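Local structure of methyltransferase-like protein 5 (Pyrococcus horikoshii, 1WY7) at residues G17-N20 and E26-R29; V87-L92 and G97-F102; D114-N119 and L135-I140; E153-I158 and T170-T175. The protein binds S-adenosyl-L-homocysteine in a Rossmann-like methyltransferase fold and is probably an S-adenosylmethionine-dependent methyltransferase acting on nucleic acid, perhaps RNA. One frame throughout, in Å; residues are numbered along the deposited sequence.

Contact 1: G17-N20 and E26-R29; sequences GFKN and EQYR. With SAH (S-adenosyl-L-homocysteine), chain E.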
loop_
_atom_site.group_PDB
_atom_site.type_symbol
_atom_site.label_atom_id
_atom_site.label_comp_id
_atom_site.label_asym_id
_atom_site.label_seq_id
_atom_site.Cartn_x
_atom_site.Cartn_y
_atom_site.Cartn_z
ATOM N N GLY A 17 -12.880 8.067 4.181
ATOM C CA GLY A 17 -11.570 8.644 3.915
ATOM C C GLY A 17 -10.986 9.337 5.136
ATOM O O GLY A 17 -11.541 9.238 6.233
ATOM N N PHE A 18 -9.863 10.031 4.953
ATOM C CA PHE A 18 -9.202 10.747 6.050
ATOM C C PHE A 18 -10.053 11.889 6.600
ATOM O O PHE A 18 -10.651 12.642 5.843
ATOM C CB PHE A 18 -7.871 11.343 5.587
ATOM C CG PHE A 18 -6.801 10.329 5.304
ATOM C CD1 PHE A 18 -6.649 9.793 4.029
ATOM C CD2 PHE A 18 -5.929 9.923 6.311
ATOM C CE1 PHE A 18 -5.639 8.871 3.759
ATOM C CE2 PHE A 18 -4.916 9.000 6.054
ATOM C CZ PHE A 18 -4.770 8.473 4.775
ATOM N N LYS A 19 -10.086 12.013 7.920
ATOM C CA LYS A 19 -10.835 13.066 8.610
ATOM C C LYS A 19 -10.291 14.451 8.230
ATOM O O LYS A 19 -11.035 15.337 7.793
ATOM C CB LYS A 19 -10.698 12.872 10.125
ATOM C CG LYS A 19 -9.281 13.180 10.683
ATOM C CD LYS A 19 -8.163 12.359 10.002
ATOM C CE LYS A 19 -6.808 13.076 10.105
ATOM N NZ LYS A 19 -5.668 12.320 9.480
ATOM N N ASN A 20 -8.989 14.636 8.421
ATOM C CA ASN A 20 -8.329 15.896 8.092
ATOM C C ASN A 20 -6.943 15.546 7.563
ATOM O O ASN A 20 -5.958 15.535 8.303
ATOM C CB ASN A 20 -8.211 16.803 9.321
ATOM C CG ASN A 20 -7.982 18.265 8.948
ATOM O OD1 ASN A 20 -7.559 18.581 7.831
ATOM N ND2 ASN A 20 -8.253 19.162 9.892
ATOM N N GLU A 26 1.397 13.045 2.870
ATOM C CA GLU A 26 0.772 12.527 1.661
ATOM C C GLU A 26 -0.424 11.642 1.990
ATOM O O GLU A 26 -0.498 10.494 1.539
ATOM C CB GLU A 26 1.780 11.717 0.836
ATOM C CG GLU A 26 2.975 12.501 0.309
ATOM C CD GLU A 26 3.679 11.771 -0.823
ATOM O OE1 GLU A 26 4.822 12.140 -1.165
ATOM O OE2 GLU A 26 3.082 10.827 -1.380
ATOM N N GLN A 27 -1.365 12.167 2.769
ATOM C CA GLN A 27 -2.538 11.381 3.139
ATOM C C GLN A 27 -3.727 11.499 2.191
ATOM O O GLN A 27 -4.511 12.448 2.258
ATOM C CB GLN A 27 -3.004 11.714 4.563
ATOM C CG GLN A 27 -1.991 11.382 5.665
ATOM C CD GLN A 27 -2.559 11.587 7.068
ATOM O OE1 GLN A 27 -3.392 12.470 7.300
ATOM N NE2 GLN A 27 -2.099 10.777 8.011
ATOM N N TYR A 28 -3.840 10.529 1.294
ATOM C CA TYR A 28 -4.961 10.448 0.367
ATOM C C TYR A 28 -5.258 8.949 0.306
ATOM O O TYR A 28 -4.343 8.130 0.248
ATOM C CB TYR A 28 -4.594 11.009 -1.024
ATOM C CG TYR A 28 -3.523 10.231 -1.763
ATOM C CD1 TYR A 28 -3.831 9.046 -2.437
ATOM C CD2 TYR A 28 -2.189 10.644 -1.740
ATOM C CE1 TYR A 28 -2.841 8.286 -3.059
ATOM C CE2 TYR A 28 -1.193 9.888 -2.362
ATOM C CZ TYR A 28 -1.528 8.708 -3.011
ATOM O OH TYR A 28 -0.539 7.919 -3.555
ATOM N N ARG A 29 -6.529 8.584 0.360
ATOM C CA ARG A 29 -6.903 7.174 0.317
ATOM C C ARG A 29 -6.489 6.571 -1.022
ATOM O O ARG A 29 -6.564 7.240 -2.053
ATOM C CB ARG A 29 -8.415 7.040 0.486
ATOM C CG ARG A 29 -9.186 7.797 -0.589
ATOM C CD ARG A 29 -10.665 7.556 -0.472
ATOM N NE ARG A 29 -10.957 6.128 -0.460
ATOM C CZ ARG A 29 -12.178 5.621 -0.333
ATOM N NH1 ARG A 29 -12.352 4.309 -0.326
ATOM N NH2 ARG A 29 -13.225 6.428 -0.221
HETATM N N SAH E . -5.379 5.569 2.550
HETATM C CA SAH E . -4.314 4.853 1.819
HETATM C CB SAH E . -2.971 5.287 2.427
HETATM C CG SAH E . -2.531 6.474 1.646
HETATM S SD SAH E . -1.032 7.410 2.000
HETATM C C SAH E . -4.626 3.384 1.921
HETATM O O SAH E . -5.819 3.043 2.191
HETATM O OXT SAH E . -3.622 2.620 1.729
HETATM C "C5'" SAH E . -0.015 6.386 3.041
HETATM C "C4'" SAH E . 0.044 6.663 4.551
HETATM O "O4'" SAH E . 1.431 6.733 4.967
HETATM C "C3'" SAH E . -0.501 8.012 5.024
HETATM O "O3'" SAH E . -1.782 7.680 5.597
HETATM C "C2'" SAH E . 0.448 8.494 6.134
HETATM O "O2'" SAH E . -0.040 8.976 7.365
HETATM C "C1'" SAH E . 1.445 7.327 6.244
HETATM N N9 SAH E . 2.809 7.724 6.559
HETATM C C8 SAH E . 3.559 8.801 6.122
HETATM N N7 SAH E . 4.775 8.833 6.606
HETATM C C5 SAH E . 4.846 7.706 7.418
HETATM C C6 SAH E . 5.876 7.142 8.219
HETATM N N6 SAH E . 7.100 7.707 8.313
HETATM N N1 SAH E . 5.636 5.989 8.927
HETATM C C2 SAH E . 4.411 5.420 8.824
HETATM N N3 SAH E . 3.355 5.853 8.097
HETATM C C4 SAH E . 3.639 7.013 7.403
#
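The F18 ring carries Q27 on one face: the CB methylene sits 3.6 Å from the ring centroid and 12° off the normal, a CH-pi contact over the middle of the ring. At the rim, close to the ring plane, lie the backbone N of R29 and O3' of the S-adenosyl-L-homocysteine ribose, the latter 3.2 Å from F18 CZ. The Q27 amide is turned 27° from the ring, and its chain, extended beyond CG, carries the amide past F18 to the ribose. There Q27 NE2 donates to O2' of S-adenosyl-L-homocysteine over 2.8 Å in an almost straight bond of 172°, while D81 takes a further bond from NE2. On the other branch Q27 OE1 accepts from the backbone N of K22, and K19 NZ adds a weak bond of 3.2 Å. With both ends of the amide engaged, its rotation is probably fixed. With an alanine in place of the phenylalanine, the surface under Q27 CB would be gone and the glutamine chain would probably be freer to shift from the ribose. In this loop between helices 6-13 and 32-44, aromatic ring and amide together form one wall of the cofactor pocket of a class I, Rossmann-like methyltransferase.

Contact 2: V87-L92 and G97-F102; sequences VLIENL and GKFKVF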
loop_
_atom_site.group_PDB
_atom_site.type_symbol
_atom_site.label_atom_id
_atom_site.label_comp_id
_atom_site.label_asym_id
_atom_site.label_seq_id
_atom_site.Cartn_x
_atom_site.Cartn_y
_atom_site.Cartn_z
ATOM N N VAL A 87 -10.063 5.999 11.618
ATOM C CA VAL A 87 -10.832 5.677 10.418
ATOM C C VAL A 87 -10.569 4.230 10.022
ATOM O O VAL A 87 -11.483 3.499 9.639
ATOM C CB VAL A 87 -10.421 6.604 9.236
ATOM C CG1 VAL A 87 -11.210 6.255 7.976
ATOM C CG2 VAL A 87 -10.645 8.062 9.624
ATOM N N LEU A 88 -9.301 3.833 10.114
ATOM C CA LEU A 88 -8.867 2.478 9.780
ATOM C C LEU A 88 -9.671 1.441 10.565
ATOM O O LEU A 88 -10.222 0.503 9.985
ATOM C CB LEU A 88 -7.366 2.339 10.086
ATOM C CG LEU A 88 -6.500 1.079 9.913
ATOM C CD1 LEU A 88 -7.076 -0.094 10.683
ATOM C CD2 LEU A 88 -6.363 0.748 8.469
ATOM N N ILE A 89 -9.739 1.617 11.880
ATOM C CA ILE A 89 -10.456 0.681 12.740
ATOM C C ILE A 89 -11.923 0.557 12.363
ATOM O O ILE A 89 -12.482 -0.536 12.353
ATOM C CB ILE A 89 -10.368 1.105 14.212
ATOM C CG1 ILE A 89 -8.907 1.335 14.594
ATOM C CG2 ILE A 89 -10.997 0.048 15.100
ATOM C CD1 ILE A 89 -8.006 0.187 14.297
ATOM N N GLU A 90 -12.548 1.684 12.049
ATOM C CA GLU A 90 -13.947 1.643 11.679
ATOM C C GLU A 90 -14.122 0.955 10.329
ATOM O O GLU A 90 -15.034 0.144 10.158
ATOM C CB GLU A 90 -14.544 3.051 11.635
ATOM C CG GLU A 90 -16.064 3.025 11.677
ATOM C CD GLU A 90 -16.685 4.386 11.484
ATOM O OE1 GLU A 90 -16.225 5.338 12.147
ATOM O OE2 GLU A 90 -17.639 4.503 10.676
ATOM N N ASN A 91 -13.245 1.259 9.377
ATOM C CA ASN A 91 -13.343 0.644 8.062
ATOM C C ASN A 91 -13.188 -0.880 8.097
ATOM O O ASN A 91 -13.875 -1.588 7.361
ATOM C CB ASN A 91 -12.309 1.254 7.108
ATOM C CG ASN A 91 -12.750 2.592 6.547
ATOM O OD1 ASN A 91 -13.937 2.835 6.369
ATOM N ND2 ASN A 91 -11.793 3.457 6.241
ATOM N N LEU A 92 -12.293 -1.382 8.948
ATOM C CA LEU A 92 -12.058 -2.828 9.055
ATOM C C LEU A 92 -12.932 -3.497 10.120
ATOM O O LEU A 92 -12.662 -4.628 10.536
ATOM C CB LEU A 92 -10.593 -3.120 9.387
ATOM C CG LEU A 92 -9.476 -2.616 8.466
ATOM C CD1 LEU A 92 -8.197 -3.401 8.766
ATOM C CD2 LEU A 92 -9.853 -2.798 7.026
ATOM N N GLY A 97 -10.530 -8.748 14.853
ATOM C CA GLY A 97 -9.716 -9.864 15.287
ATOM C C GLY A 97 -8.786 -10.412 14.219
ATOM O O GLY A 97 -7.932 -11.237 14.517
ATOM N N LYS A 98 -8.936 -9.961 12.976
ATOM C CA LYS A 98 -8.086 -10.445 11.890
ATOM C C LYS A 98 -7.000 -9.436 11.480
ATOM O O LYS A 98 -6.186 -9.712 10.596
ATOM C CB LYS A 98 -8.947 -10.820 10.670
ATOM C CG LYS A 98 -9.811 -12.064 10.879
ATOM C CD LYS A 98 -10.709 -12.376 9.678
ATOM C CE LYS A 98 -9.920 -12.701 8.402
ATOM N NZ LYS A 98 -9.055 -13.921 8.507
ATOM N N PHE A 99 -6.987 -8.273 12.125
ATOM C CA PHE A 99 -5.993 -7.250 11.820
ATOM C C PHE A 99 -5.365 -6.661 13.080
ATOM O O PHE A 99 -5.981 -6.630 14.138
ATOM C CB PHE A 99 -6.617 -6.123 10.996
ATOM C CG PHE A 99 -7.584 -5.263 11.760
ATOM C CD1 PHE A 99 -7.141 -4.158 12.472
ATOM C CD2 PHE A 99 -8.938 -5.557 11.766
ATOM C CE1 PHE A 99 -8.027 -3.360 13.173
ATOM C CE2 PHE A 99 -9.834 -4.763 12.467
ATOM C CZ PHE A 99 -9.377 -3.662 13.171
ATOM N N LYS A 100 -4.123 -6.214 12.958
ATOM C CA LYS A 100 -3.423 -5.593 14.070
ATOM C C LYS A 100 -2.938 -4.228 13.622
ATOM O O LYS A 100 -2.732 -3.996 12.432
ATOM C CB LYS A 100 -2.242 -6.448 14.531
ATOM C CG LYS A 100 -2.664 -7.800 15.097
ATOM C CD LYS A 100 -1.556 -8.445 15.899
ATOM C CE LYS A 100 -0.313 -8.655 15.057
ATOM N NZ LYS A 100 -0.534 -9.627 13.951
ATOM N N VAL A 101 -2.761 -3.320 14.574
ATOM C CA VAL A 101 -2.314 -1.981 14.237
ATOM C C VAL A 101 -1.042 -1.559 14.952
ATOM O O VAL A 101 -0.922 -1.682 16.174
ATOM C CB VAL A 101 -3.399 -0.938 14.535
ATOM C CG1 VAL A 101 -2.941 0.430 14.075
ATOM C CG2 VAL A 101 -4.688 -1.329 13.819
ATOM N N PHE A 102 -0.082 -1.078 14.168
ATOM C CA PHE A 102 1.170 -0.590 14.720
ATOM C C PHE A 102 1.245 0.901 14.421
ATOM O O PHE A 102 1.446 1.318 13.280
ATOM C CB PHE A 102 2.387 -1.302 14.120
ATOM C CG PHE A 102 3.715 -0.710 14.559
ATOM C CD1 PHE A 102 4.297 0.345 13.853
ATOM C CD2 PHE A 102 4.369 -1.192 15.696
ATOM C CE1 PHE A 102 5.501 0.911 14.265
ATOM C CE2 PHE A 102 5.580 -0.631 16.125
ATOM C CZ PHE A 102 6.148 0.424 15.405
#
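L92 lies on the ring of F99 like a lid set off centre: L92 CD1 is 3.9 Å from the centroid and 22° off the normal, and L92 CB reaches F99 CE2 at 3.6 Å. The F99 side chain points toward the helix, and chi1 of 70° sets CG between its own backbone N and carbonyl carbon; L92 O lies 3.4 Å from F99 CE2. Helix 82-91 and strand 99-103 belong to one beta-alpha-beta unit with strand 74-79, a repeat of the Rossmann-like fold; the short helix and strand segments run antiparallel, their axes 10.5 Å apart. A second bump comes from I89, whose CD1 enters the notch between F99 and V101, while the ring itself fills the hollow between I89 and L92. I89 CD1 stands 3.7 Å from F99 CE1, near the ring plane, and at the same 3.7 Å from V101 CG2. Next to it L88 presents CD1 to V101 CG2 at 4.1 Å, the two chains running past one another with opposite sense. Beyond these, L92 also rests on C77 of strand 74-79 and on S64 and Y65 of helix 62-69.

Contact 3: D114-N119 and L135-I140; sequences DIVIMN and LKAFEI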
loop_
_atom_site.group_PDB
_atom_site.type_symbol
_atom_site.label_atom_id
_atom_site.label_comp_id
_atom_site.label_asym_id
_atom_site.label_seq_id
_atom_site.Cartn_x
_atom_site.Cartn_y
_atom_site.Cartn_z
ATOM N N ASP A 114 4.574 -12.436 5.554
ATOM C CA ASP A 114 4.658 -13.163 4.282
ATOM C C ASP A 114 4.677 -12.201 3.100
ATOM O O ASP A 114 5.444 -12.382 2.146
ATOM C CB ASP A 114 3.458 -14.102 4.083
ATOM C CG ASP A 114 3.447 -15.278 5.048
ATOM O OD1 ASP A 114 4.522 -15.870 5.289
ATOM O OD2 ASP A 114 2.352 -15.622 5.548
ATOM N N ILE A 115 3.822 -11.184 3.161
ATOM C CA ILE A 115 3.709 -10.218 2.075
ATOM C C ILE A 115 3.559 -8.775 2.556
ATOM O O ILE A 115 2.974 -8.502 3.598
ATOM C CB ILE A 115 2.461 -10.538 1.148
ATOM C CG1 ILE A 115 2.768 -11.673 0.167
ATOM C CG2 ILE A 115 2.068 -9.322 0.323
ATOM C CD1 ILE A 115 2.692 -13.024 0.758
ATOM N N VAL A 116 4.103 -7.850 1.779
ATOM C CA VAL A 116 3.940 -6.446 2.078
ATOM C C VAL A 116 3.168 -5.811 0.916
ATOM O O VAL A 116 3.460 -6.078 -0.248
ATOM C CB VAL A 116 5.285 -5.675 2.188
ATOM C CG1 VAL A 116 4.988 -4.194 2.204
ATOM C CG2 VAL A 116 6.066 -6.071 3.450
ATOM N N ILE A 117 2.177 -4.990 1.239
ATOM C CA ILE A 117 1.446 -4.246 0.226
ATOM C C ILE A 117 1.505 -2.821 0.746
ATOM O O ILE A 117 1.425 -2.600 1.958
ATOM C CB ILE A 117 -0.018 -4.704 0.086
ATOM C CG1 ILE A 117 -0.776 -4.509 1.405
ATOM C CG2 ILE A 117 -0.042 -6.160 -0.368
ATOM C CD1 ILE A 117 -2.234 -5.006 1.363
HETATM N N MSE A 118 1.681 -1.855 -0.148
HETATM C CA MSE A 118 1.755 -0.480 0.295
HETATM C C MSE A 118 1.576 0.562 -0.797
HETATM O O MSE A 118 1.920 0.343 -1.961
HETATM C CB MSE A 118 3.098 -0.226 1.027
HETATM C CG MSE A 118 4.376 -0.499 0.209
HETATM SE SE MSE A 118 5.905 -0.222 1.175
HETATM C CE MSE A 118 7.109 -0.281 -0.097
ATOM N N ASN A 119 1.014 1.693 -0.384
ATOM C CA ASN A 119 0.807 2.871 -1.220
ATOM C C ASN A 119 1.562 3.902 -0.379
ATOM O O ASN A 119 0.952 4.741 0.282
ATOM C CB ASN A 119 -0.687 3.229 -1.284
ATOM C CG ASN A 119 -0.967 4.467 -2.124
ATOM O OD1 ASN A 119 -2.105 4.921 -2.207
ATOM N ND2 ASN A 119 0.064 5.014 -2.751
ATOM N N LEU A 135 12.887 0.153 2.216
ATOM C CA LEU A 135 13.873 -0.519 3.072
ATOM C C LEU A 135 13.193 -1.474 4.047
ATOM O O LEU A 135 13.600 -2.615 4.177
ATOM C CB LEU A 135 14.710 0.496 3.875
ATOM C CG LEU A 135 16.061 0.897 3.273
ATOM C CD1 LEU A 135 16.751 1.925 4.184
ATOM C CD2 LEU A 135 16.929 -0.347 3.109
ATOM N N LYS A 136 12.172 -0.994 4.749
ATOM C CA LYS A 136 11.453 -1.832 5.705
ATOM C C LYS A 136 10.775 -3.019 5.011
ATOM O O LYS A 136 10.863 -4.151 5.476
ATOM C CB LYS A 136 10.413 -0.994 6.447
ATOM C CG LYS A 136 9.589 -1.762 7.458
ATOM C CD LYS A 136 10.473 -2.422 8.506
ATOM C CE LYS A 136 11.344 -1.396 9.229
ATOM N NZ LYS A 136 12.266 -2.089 10.156
ATOM N N ALA A 137 10.093 -2.756 3.902
ATOM C CA ALA A 137 9.417 -3.822 3.157
ATOM C C ALA A 137 10.417 -4.911 2.770
ATOM O O ALA A 137 10.166 -6.095 2.964
ATOM C CB ALA A 137 8.736 -3.248 1.881
ATOM N N PHE A 138 11.558 -4.510 2.225
ATOM C CA PHE A 138 12.576 -5.483 1.828
ATOM C C PHE A 138 13.125 -6.258 3.023
ATOM O O PHE A 138 13.485 -7.430 2.916
ATOM C CB PHE A 138 13.704 -4.767 1.098
ATOM C CG PHE A 138 13.284 -4.181 -0.212
ATOM C CD1 PHE A 138 13.907 -3.048 -0.712
ATOM C CD2 PHE A 138 12.244 -4.757 -0.940
ATOM C CE1 PHE A 138 13.504 -2.490 -1.910
ATOM C CE2 PHE A 138 11.834 -4.210 -2.141
ATOM C CZ PHE A 138 12.464 -3.072 -2.629
ATOM N N GLU A 139 13.163 -5.592 4.163
ATOM C CA GLU A 139 13.660 -6.159 5.407
ATOM C C GLU A 139 12.738 -7.229 6.010
ATOM O O GLU A 139 13.199 -8.289 6.439
ATOM C CB GLU A 139 13.822 -5.009 6.414
ATOM C CG GLU A 139 14.760 -5.263 7.559
ATOM C CD GLU A 139 14.348 -4.523 8.829
ATOM O OE1 GLU A 139 13.884 -3.366 8.737
ATOM O OE2 GLU A 139 14.495 -5.107 9.925
ATOM N N ILE A 140 11.433 -6.956 6.036
ATOM C CA ILE A 140 10.485 -7.883 6.661
ATOM C C ILE A 140 9.763 -8.909 5.792
ATOM O O ILE A 140 9.057 -9.768 6.318
ATOM C CB ILE A 140 9.383 -7.119 7.454
ATOM C CG1 ILE A 140 8.484 -6.324 6.501
ATOM C CG2 ILE A 140 10.016 -6.176 8.453
ATOM C CD1 ILE A 140 7.225 -5.751 7.178
#
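V116 spreads its two methyls against two different residues of the helix. CG1, placed opposite the backbone N across the first torsion (chi1 168°), meets A137 CB at 3.9 Å. The other methyl faces I140: V116 CG2 is 3.9 Å from both CG1 and CD1 of I140. These two branched chains cross at about a right angle, which lays the CG1-CD1 arm of the isoleucine across the CG2 methyl of the valine instead of along it. A137 is the meeting point of the helix side: its CB points toward the strand and is shared by V116 and by selenomethionine M118, whose CE comes up to it at 3.9 Å. The M118 chain runs extended beyond CG (chi2 -178°), so that the methyl beyond SE bridges the gap to the helix. The small size of the alanine is consistent with the close approach of the backbones here, the CA atoms of V116 and A137 being 6.2 Å apart.

Strand 115-118, helix 131-140 and strand 143-149 form a beta-alpha-beta unit of the Rossmann-like sheet, and the short helix and strand segments lie nearly antiparallel, at 162°, with axes 8.6 Å apart. The contact is wholly apolar and buried. Neighbouring strands extend the same layer: V116 and M118 both touch L56, I140 touches A54, and A137 packs on V144. On the flank of the helix K136 NZ bonds to the backbone O of F109.

Contact 4: E153-I158 and T170-T175; sequences EVRRFI and THRLTT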
loop_
_atom_site.group_PDB
_atom_site.type_symbol
_atom_site.label_atom_id
_atom_site.label_comp_id
_atom_site.label_asym_id
_atom_site.label_seq_id
_atom_site.Cartn_x
_atom_site.Cartn_y
_atom_site.Cartn_z
ATOM N N GLU A 153 12.858 8.939 -13.941
ATOM C CA GLU A 153 13.805 8.998 -12.821
ATOM C C GLU A 153 13.398 8.037 -11.707
ATOM O O GLU A 153 14.225 7.302 -11.160
ATOM C CB GLU A 153 13.874 10.412 -12.233
ATOM C CG GLU A 153 13.637 11.542 -13.228
ATOM C CD GLU A 153 12.156 11.831 -13.466
ATOM O OE1 GLU A 153 11.455 12.180 -12.489
ATOM O OE2 GLU A 153 11.697 11.721 -14.628
ATOM N N VAL A 154 12.117 8.044 -11.362
ATOM C CA VAL A 154 11.636 7.166 -10.313
ATOM C C VAL A 154 11.832 5.700 -10.696
ATOM O O VAL A 154 12.346 4.913 -9.895
ATOM C CB VAL A 154 10.149 7.441 -9.994
ATOM C CG1 VAL A 154 9.662 6.504 -8.878
ATOM C CG2 VAL A 154 9.982 8.884 -9.567
ATOM N N ARG A 155 11.436 5.339 -11.915
ATOM C CA ARG A 155 11.582 3.963 -12.381
ATOM C C ARG A 155 13.035 3.503 -12.293
ATOM O O ARG A 155 13.320 2.388 -11.847
ATOM C CB ARG A 155 11.090 3.840 -13.824
ATOM C CG ARG A 155 9.611 4.144 -13.982
ATOM C CD ARG A 155 9.132 4.056 -15.423
ATOM N NE ARG A 155 7.703 3.770 -15.457
ATOM C CZ ARG A 155 6.974 3.649 -16.564
ATOM N NH1 ARG A 155 5.677 3.377 -16.466
ATOM N NH2 ARG A 155 7.529 3.805 -17.764
ATOM N N ARG A 156 13.952 4.360 -12.739
ATOM C CA ARG A 156 15.377 4.048 -12.698
ATOM C C ARG A 156 15.808 3.797 -11.258
ATOM O O ARG A 156 16.496 2.826 -10.963
ATOM C CB ARG A 156 16.199 5.214 -13.275
ATOM C CG ARG A 156 17.702 5.092 -13.005
ATOM C CD ARG A 156 18.507 6.327 -13.437
ATOM N NE ARG A 156 18.507 6.506 -14.888
ATOM C CZ ARG A 156 19.330 7.319 -15.547
ATOM N NH1 ARG A 156 19.251 7.412 -16.870
ATOM N NH2 ARG A 156 20.237 8.037 -14.885
ATOM N N PHE A 157 15.394 4.682 -10.361
ATOM C CA PHE A 157 15.750 4.533 -8.953
ATOM C C PHE A 157 15.179 3.260 -8.334
ATOM O O PHE A 157 15.913 2.477 -7.726
ATOM C CB PHE A 157 15.295 5.745 -8.135
ATOM C CG PHE A 157 15.333 5.514 -6.640
ATOM C CD1 PHE A 157 14.169 5.221 -5.934
ATOM C CD2 PHE A 157 16.538 5.556 -5.946
ATOM C CE1 PHE A 157 14.208 4.975 -4.563
ATOM C CE2 PHE A 157 16.586 5.312 -4.578
ATOM C CZ PHE A 157 15.420 5.021 -3.885
ATOM N N ILE A 158 13.876 3.052 -8.487
ATOM C CA ILE A 158 13.235 1.872 -7.933
ATOM C C ILE A 158 13.920 0.585 -8.382
ATOM O O ILE A 158 14.141 -0.329 -7.584
ATOM C CB ILE A 158 11.752 1.827 -8.329
ATOM C CG1 ILE A 158 11.016 2.988 -7.669
ATOM C CG2 ILE A 158 11.127 0.501 -7.890
ATOM C CD1 ILE A 158 10.852 2.842 -6.175
ATOM N N THR A 170 9.245 -8.242 -10.668
ATOM C CA THR A 170 8.703 -9.321 -11.501
ATOM C C THR A 170 7.508 -8.811 -12.327
ATOM O O THR A 170 7.229 -9.315 -13.419
ATOM C CB THR A 170 8.230 -10.516 -10.653
ATOM O OG1 THR A 170 7.162 -10.098 -9.799
ATOM C CG2 THR A 170 9.371 -11.057 -9.806
ATOM N N HIS A 171 6.809 -7.808 -11.794
ATOM C CA HIS A 171 5.655 -7.228 -12.473
ATOM C C HIS A 171 5.603 -5.738 -12.236
ATOM O O HIS A 171 5.999 -5.253 -11.175
ATOM C CB HIS A 171 4.342 -7.804 -11.949
ATOM C CG HIS A 171 4.203 -9.281 -12.123
ATOM N ND1 HIS A 171 4.924 -10.186 -11.378
ATOM C CD2 HIS A 171 3.381 -10.011 -12.912
ATOM C CE1 HIS A 171 4.546 -11.414 -11.696
ATOM N NE2 HIS A 171 3.611 -11.332 -12.627
ATOM N N ARG A 172 5.108 -5.010 -13.224
ATOM C CA ARG A 172 4.942 -3.569 -13.113
ATOM C C ARG A 172 3.753 -3.209 -13.993
ATOM O O ARG A 172 3.820 -3.332 -15.217
ATOM C CB ARG A 172 6.186 -2.801 -13.589
ATOM C CG ARG A 172 6.082 -1.280 -13.355
ATOM C CD ARG A 172 7.172 -0.478 -14.066
ATOM N NE ARG A 172 6.858 -0.277 -15.479
ATOM C CZ ARG A 172 7.709 0.191 -16.387
ATOM N NH1 ARG A 172 7.319 0.336 -17.648
ATOM N NH2 ARG A 172 8.953 0.507 -16.047
ATOM N N LEU A 173 2.660 -2.793 -13.364
ATOM C CA LEU A 173 1.463 -2.407 -14.092
ATOM C C LEU A 173 1.341 -0.900 -14.016
ATOM O O LEU A 173 1.523 -0.305 -12.950
ATOM C CB LEU A 173 0.215 -3.056 -13.484
ATOM C CG LEU A 173 0.221 -4.556 -13.143
ATOM C CD1 LEU A 173 -1.221 -5.026 -13.102
ATOM C CD2 LEU A 173 1.019 -5.376 -14.148
ATOM N N THR A 174 1.030 -0.277 -15.143
ATOM C CA THR A 174 0.897 1.167 -15.171
ATOM C C THR A 174 -0.557 1.597 -15.363
ATOM O O THR A 174 -1.246 1.113 -16.268
ATOM C CB THR A 174 1.778 1.756 -16.281
ATOM O OG1 THR A 174 3.105 1.224 -16.154
ATOM C CG2 THR A 174 1.834 3.274 -16.177
ATOM N N THR A 175 -1.023 2.483 -14.483
ATOM C CA THR A 175 -2.390 3.009 -14.525
ATOM C C THR A 175 -2.447 4.461 -14.093
ATOM O O THR A 175 -1.548 4.965 -13.423
ATOM C CB THR A 175 -3.373 2.272 -13.579
ATOM O OG1 THR A 175 -2.655 1.762 -12.451
ATOM C CG2 THR A 175 -4.108 1.160 -14.303
#
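R155 and R172 lay their guanidinium groups flat on one another, with centres 3.5 Å apart and planes only 11° from parallel. This stack is the tight part of the contact. The two side chains cross at about a right angle, R155 arriving from helix 152-164 with its chain extended from CG to NE and R172 rising from strand 167-179 with a bend at chi3 (80°) that lays its flat end against the face of R155. NH2 of R155 lies 3.5 Å from R172 NH1, a meeting of two donors. The looser part is at exposed T174, whose OG1 stands 3.4 Å from R155 NH1 at an angle too poor for a bond, while its CG2 lies at the guanidinium edge. D196 of strand 191-202 pairs with R155 NE, is hydrogen-bonded through OD2 to T174 OG1, and forms a long, weak ion pair with R172. Removing the R155 guanidinium, as an alanine here would, is likely to leave D196 without its salt-bridge mate and the flat end of R172 freer to turn. The shared D196 carboxylate probably balances the charge of the two stacked guanidinium groups.

In the fold
Contacts 2, 3 and 4 all reach the same seven-stranded sheet, at different places across it: contact 2 involves the edge strand 99-103, contact 3 the inner strand 115-118, and contact 4 the opposite edge strand 167-179. Contacts 2 and 4 accordingly have centres about 29 Å apart. Contact 1 holds the cofactor directly and touches contacts 2 and 3, through G17 O against V87 CG1 at 3.5 Å and through a probable hydrogen bond between Y28 OH and N119 ND2 at 3.1 Å. E79, V62, D105 and V106 complete the hydrogen bonding of S-adenosyl-L-homocysteine. N119 lines its pocket, the side chains of L88 and M118 stay about 7 Å away, and contact 4 lies away from the site.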